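Local coordinates for salivary protein FS50 (Xenopsylla cheopis, PDB 5K6D) that inhibits the host voltage-gated sodium channel Nav1.5 as a secreted, disulfide-rich salivary toxin of the flea, at residues S5-K10 with T50-G55; T27-C32 with K70-C75. One frame throughout, in Å; residues are numbered along the deposited sequence.

Contact 1: S5-K10 with T50-G55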
# COMPACT_ATOMS: atom_id res chain seq x y z
N SER A 5 -7.88 -6.53 1.32
CA SER A 5 -7.96 -7.17 2.63
C SER A 5 -7.49 -6.26 3.76
O SER A 5 -6.82 -5.25 3.53
CB SER A 5 -7.11 -8.44 2.62
OG SER A 5 -5.75 -8.10 2.47
N GLU A 6 -7.83 -6.64 4.99
CA GLU A 6 -7.22 -6.00 6.15
C GLU A 6 -5.70 -6.04 6.08
O GLU A 6 -5.02 -5.07 6.42
CB GLU A 6 -7.66 -6.66 7.45
CG GLU A 6 -9.12 -6.51 7.78
CD GLU A 6 -9.47 -7.03 9.17
OE1 GLU A 6 -8.67 -7.77 9.77
OE2 GLU A 6 -10.56 -6.68 9.68
N ARG A 7 -5.16 -7.17 5.66
CA ARG A 7 -3.71 -7.30 5.53
C ARG A 7 -3.14 -6.24 4.60
O ARG A 7 -2.09 -5.67 4.88
CB ARG A 7 -3.35 -8.69 5.03
CG ARG A 7 -3.62 -9.78 6.04
CD ARG A 7 -3.31 -11.12 5.44
NE ARG A 7 -1.88 -11.34 5.24
CZ ARG A 7 -1.30 -11.60 4.07
NH1 ARG A 7 -2.00 -11.65 2.94
NH2 ARG A 7 0.01 -11.83 4.05
N CYS A 8 -3.84 -5.98 3.51
CA CYS A 8 -3.43 -4.92 2.61
C CYS A 8 -3.35 -3.58 3.33
O CYS A 8 -2.32 -2.89 3.25
CB CYS A 8 -4.41 -4.84 1.43
SG CYS A 8 -4.29 -3.35 0.43
N LEU A 9 -4.42 -3.21 4.03
CA LEU A 9 -4.54 -1.87 4.59
C LEU A 9 -3.74 -1.67 5.87
O LEU A 9 -2.99 -0.70 5.98
CB LEU A 9 -6.01 -1.54 4.84
CG LEU A 9 -6.88 -1.46 3.57
CD1 LEU A 9 -8.33 -1.19 3.93
CD2 LEU A 9 -6.37 -0.37 2.63
N LYS A 10 -3.91 -2.56 6.85
CA LYS A 10 -3.22 -2.34 8.13
C LYS A 10 -1.99 -3.24 8.30
O LYS A 10 -1.23 -3.05 9.26
CB LYS A 10 -4.19 -2.52 9.31
CG LYS A 10 -4.76 -3.90 9.52
CD LYS A 10 -5.69 -3.91 10.74
CE LYS A 10 -6.21 -5.30 11.06
NZ LYS A 10 -7.10 -5.27 12.25
N THR A 50 1.22 -5.50 -5.07
CA THR A 50 0.84 -6.52 -6.04
C THR A 50 0.53 -7.86 -5.37
O THR A 50 -0.37 -8.58 -5.81
CB THR A 50 1.94 -6.76 -7.09
OG1 THR A 50 3.14 -7.21 -6.44
CG2 THR A 50 2.23 -5.49 -7.90
N GLY A 51 1.27 -8.20 -4.32
CA GLY A 51 1.16 -9.51 -3.72
C GLY A 51 0.14 -9.64 -2.61
O GLY A 51 -0.34 -10.74 -2.36
N VAL A 52 -0.19 -8.54 -1.95
CA VAL A 52 -1.14 -8.58 -0.84
C VAL A 52 -2.39 -7.78 -1.17
O VAL A 52 -3.50 -8.30 -1.04
CB VAL A 52 -0.49 -8.07 0.49
CG1 VAL A 52 -1.50 -8.12 1.63
CG2 VAL A 52 0.74 -8.92 0.85
N CYS A 53 -2.23 -6.55 -1.64
CA CYS A 53 -3.39 -5.77 -2.08
C CYS A 53 -3.95 -6.23 -3.43
O CYS A 53 -5.06 -5.85 -3.79
CB CYS A 53 -3.03 -4.28 -2.16
SG CYS A 53 -2.54 -3.53 -0.57
N LEU A 54 -3.18 -7.02 -4.17
CA LEU A 54 -3.57 -7.53 -5.49
C LEU A 54 -3.87 -6.40 -6.46
O LEU A 54 -4.79 -6.47 -7.29
CB LEU A 54 -4.76 -8.49 -5.37
CG LEU A 54 -4.60 -9.61 -4.33
CD1 LEU A 54 -5.82 -10.51 -4.32
CD2 LEU A 54 -3.33 -10.41 -4.57
N GLY A 55 -3.07 -5.34 -6.37
CA GLY A 55 -3.14 -4.23 -7.29
C GLY A 55 -2.07 -4.33 -8.36
O GLY A 55 -1.43 -5.38 -8.53
O HOH W 1 -6.28 -7.64 -0.88

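Contact 2: T27-C32 with K70-C75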
# COMPACT_ATOMS: atom_id res chain seq x y z
N THR A 27 -4.43 2.69 0.88
CA THR A 27 -3.37 3.05 1.80
C THR A 27 -2.91 1.82 2.57
O THR A 27 -3.61 1.30 3.44
CB THR A 27 -3.82 4.12 2.78
OG1 THR A 27 -4.22 5.28 2.05
CG2 THR A 27 -2.68 4.47 3.73
N ALA A 28 -1.72 1.34 2.22
CA ALA A 28 -1.06 0.25 2.92
C ALA A 28 -0.22 0.88 4.02
O ALA A 28 0.94 1.26 3.81
CB ALA A 28 -0.23 -0.58 1.97
N LYS A 29 -0.84 1.03 5.17
CA LYS A 29 -0.25 1.75 6.27
C LYS A 29 1.09 1.17 6.70
O LYS A 29 1.23 -0.05 6.85
CB LYS A 29 -1.21 1.75 7.46
CG LYS A 29 -0.75 2.59 8.63
CD LYS A 29 -1.80 2.58 9.72
CE LYS A 29 -1.40 3.45 10.90
NZ LYS A 29 -1.32 4.89 10.52
N GLY A 30 2.07 2.04 6.90
CA GLY A 30 3.33 1.67 7.51
C GLY A 30 4.35 0.90 6.68
O GLY A 30 5.46 0.65 7.17
N GLN A 31 4.03 0.54 5.45
CA GLN A 31 4.93 -0.33 4.70
C GLN A 31 6.24 0.36 4.34
O GLN A 31 7.24 -0.31 4.07
CB GLN A 31 4.28 -0.86 3.42
CG GLN A 31 3.05 -1.73 3.66
CD GLN A 31 3.37 -3.04 4.33
OE1 GLN A 31 4.45 -3.61 4.12
NE2 GLN A 31 2.45 -3.52 5.15
N CYS A 32 6.26 1.69 4.35
CA CYS A 32 7.47 2.44 4.00
C CYS A 32 8.16 3.06 5.21
O CYS A 32 8.97 3.98 5.06
CB CYS A 32 7.13 3.51 2.97
SG CYS A 32 6.48 2.83 1.43
N LYS A 70 4.86 9.71 4.29
CA LYS A 70 6.06 9.03 3.80
C LYS A 70 6.24 7.62 4.37
O LYS A 70 6.97 6.82 3.79
CB LYS A 70 7.30 9.87 4.10
CG LYS A 70 7.64 9.99 5.58
CD LYS A 70 8.81 10.93 5.79
CE LYS A 70 8.93 11.35 7.25
NZ LYS A 70 9.41 10.24 8.13
N GLU A 71 5.59 7.32 5.48
CA GLU A 71 5.68 5.98 6.07
C GLU A 71 4.69 5.01 5.44
O GLU A 71 4.79 3.81 5.65
CB GLU A 71 5.45 6.04 7.58
CG GLU A 71 6.48 6.87 8.32
CD GLU A 71 6.40 6.71 9.83
OE1 GLU A 71 5.30 6.38 10.34
OE2 GLU A 71 7.43 6.92 10.50
N ASP A 72 3.74 5.54 4.67
CA ASP A 72 2.72 4.71 4.07
C ASP A 72 3.03 4.41 2.61
O ASP A 72 3.76 5.13 1.94
CB ASP A 72 1.33 5.37 4.18
CG ASP A 72 0.83 5.44 5.61
OD1 ASP A 72 1.38 4.75 6.50
OD2 ASP A 72 -0.15 6.19 5.84
N CYS A 73 2.45 3.31 2.16
CA CYS A 73 2.56 2.81 0.80
C CYS A 73 1.19 2.97 0.15
O CYS A 73 0.19 2.65 0.78
CB CYS A 73 3.02 1.36 0.85
SG CYS A 73 2.89 0.37 -0.64
N TYR A 74 1.15 3.46 -1.08
CA TYR A 74 -0.11 3.75 -1.75
C TYR A 74 -0.23 2.90 -3.00
O TYR A 74 0.55 3.04 -3.95
CB TYR A 74 -0.21 5.25 -2.07
CG TYR A 74 -0.18 6.08 -0.81
CD1 TYR A 74 1.03 6.49 -0.25
CD2 TYR A 74 -1.35 6.43 -0.15
CE1 TYR A 74 1.06 7.22 0.92
CE2 TYR A 74 -1.33 7.17 1.01
CZ TYR A 74 -0.12 7.57 1.54
OH TYR A 74 -0.07 8.32 2.70
N CYS A 75 -1.21 1.99 -2.98
CA CYS A 75 -1.36 0.97 -4.01
C CYS A 75 -2.42 1.32 -5.03
O CYS A 75 -3.52 1.75 -4.68
CB CYS A 75 -1.71 -0.37 -3.38
SG CYS A 75 -0.56 -0.97 -2.15
O HOH W 2 -2.16 5.71 7.72
O HOH W 3 1.17 5.28 9.15
O HOH W 4 9.73 6.84 5.07

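Contact 1: S5-K10 with T50-G55
The disulfide Cys8–Cys53 is the covalent centre of this buried contact, which ties the short helix 6-10 to the chain just beyond helix 38-51. The framework is the cysteine-stabilised alpha/beta fold familiar from scorpion toxins, with a long helix and a three-stranded antiparallel sheet; this bridge secures the N-terminal part to the end of the long helix. Its SG atoms are 2.0 Å apart and chi3 is 94°, the near-perpendicular twist of a relaxed disulfide, here right-handed. The two cysteines reach the bond differently: SG of Cys8 lies anti to its backbone N (chi1 166°), whereas SG of Cys53 sits beside its own N. With the bridge made, the CA atoms of Cys8 and Cys53 are 4.8 Å apart.

Val52 supplies the apolar packing. The branch at CB suits valine here: with Val52 CG1 anti to the backbone N (chi1 180°), that methyl points at the first turn of helix 6-10, 3.7 Å from Cys8 N. Val52 CG1 also lies over one face of the Arg7 guanidinium, 3.8 Å from Arg7 NH1, and meets Arg7 CB; the two side chains cross at about a right angle. Arginine suits this partly exposed border: its aliphatic part and flat end can cover a methyl while its charge remains near the surface, and Arg7 also packs on Phe15.

Ser5 is the N-cap. Its short side chain folds back to accept a hydrogen bond from Cys8 N through OG at 3.0 Å, satisfying an amide of the first turn that has no helical carbonyl before it. Beyond the cysteine bridge, His48 of the long helix donates to Cys8 O. A single water completes the join, accepting from Ser5 N and donating to Val52 O, each at 2.9 Å.

Contact 2: T27-C32 with K70-C75
Ala28 and Cys73 form the hydrogen-bonded pair of a short antiparallel join between strands 26-28 and 73-76. Ala28 N gives to Cys73 O at 2.7 Å, and Cys73 N returns a bond to Ala28 O at 3.0 Å. Past the strand, a type II turn from Ala28 to Gln31 carries the chain round, with Gly30 at positive phi (77°), a conformation glycine adopts easily. Cys32 N then bonds Glu71 O at 2.9 Å, extending the pairing beyond the regular strands.

Side-chain polar contacts centre on Asp72, which holds the turn. Its OD1 accepts from Gly30 N at 2.8 Å, met on the anti side and 33° out of the carboxylate plane. Lys29 CG is anti to the backbone N (chi1 -175°), and the chain runs beside Asp72 before turning at chi4. Two waters then bridge Lys29 NZ to both carboxylate oxygens, and these opposite charges probably attract.

Van der Waals packing divides between the faces. Thr27 and Tyr74 lie side by side, Thr27 OG1 approaching the ring obliquely, 3.6 Å from Tyr74 CE2; the tyrosine hydroxyl bonds Asn69 N. On the other face the small methyl of Ala28 leaves room for half-cystines: its CB meets Cys73 CB at 3.9 Å, while Gln31 CB and Cys32 SG also pack on Cys73 CB.

Strand 73-76 is central in the sheet, between 26-28 and 57-60. Cys73 and Cys75 bridge to Cys45 and Cys49 of helix 38-51, the hallmark pairing of the cysteine-stabilised alpha/beta motif, and Cys32 bridges to Cys60 of strand 57-60.

Contacts 1 and 2 have centres 11 Å apart, and their segments alternate along the chain: 5-10, 27-32, 50-55, 70-75. They meet directly, since Leu9 O lies 2.9 Å from Lys29 N, a probable hydrogen bond, and Cys53 SG packs 3.6 Å from Cys75 SG. Helix 38-51 connects them, ending in contact 1 and carrying cysteines that bridge to the strand in contact 2. Contact 1 thus fixes the N-terminal helix to one end of the helix–sheet core, while contact 2 joins an outer strand and its following turn to the central strand. Between them they hold one whole disulfide and one cysteine from each of the other three, consistent with a compact, rigid secreted toxin.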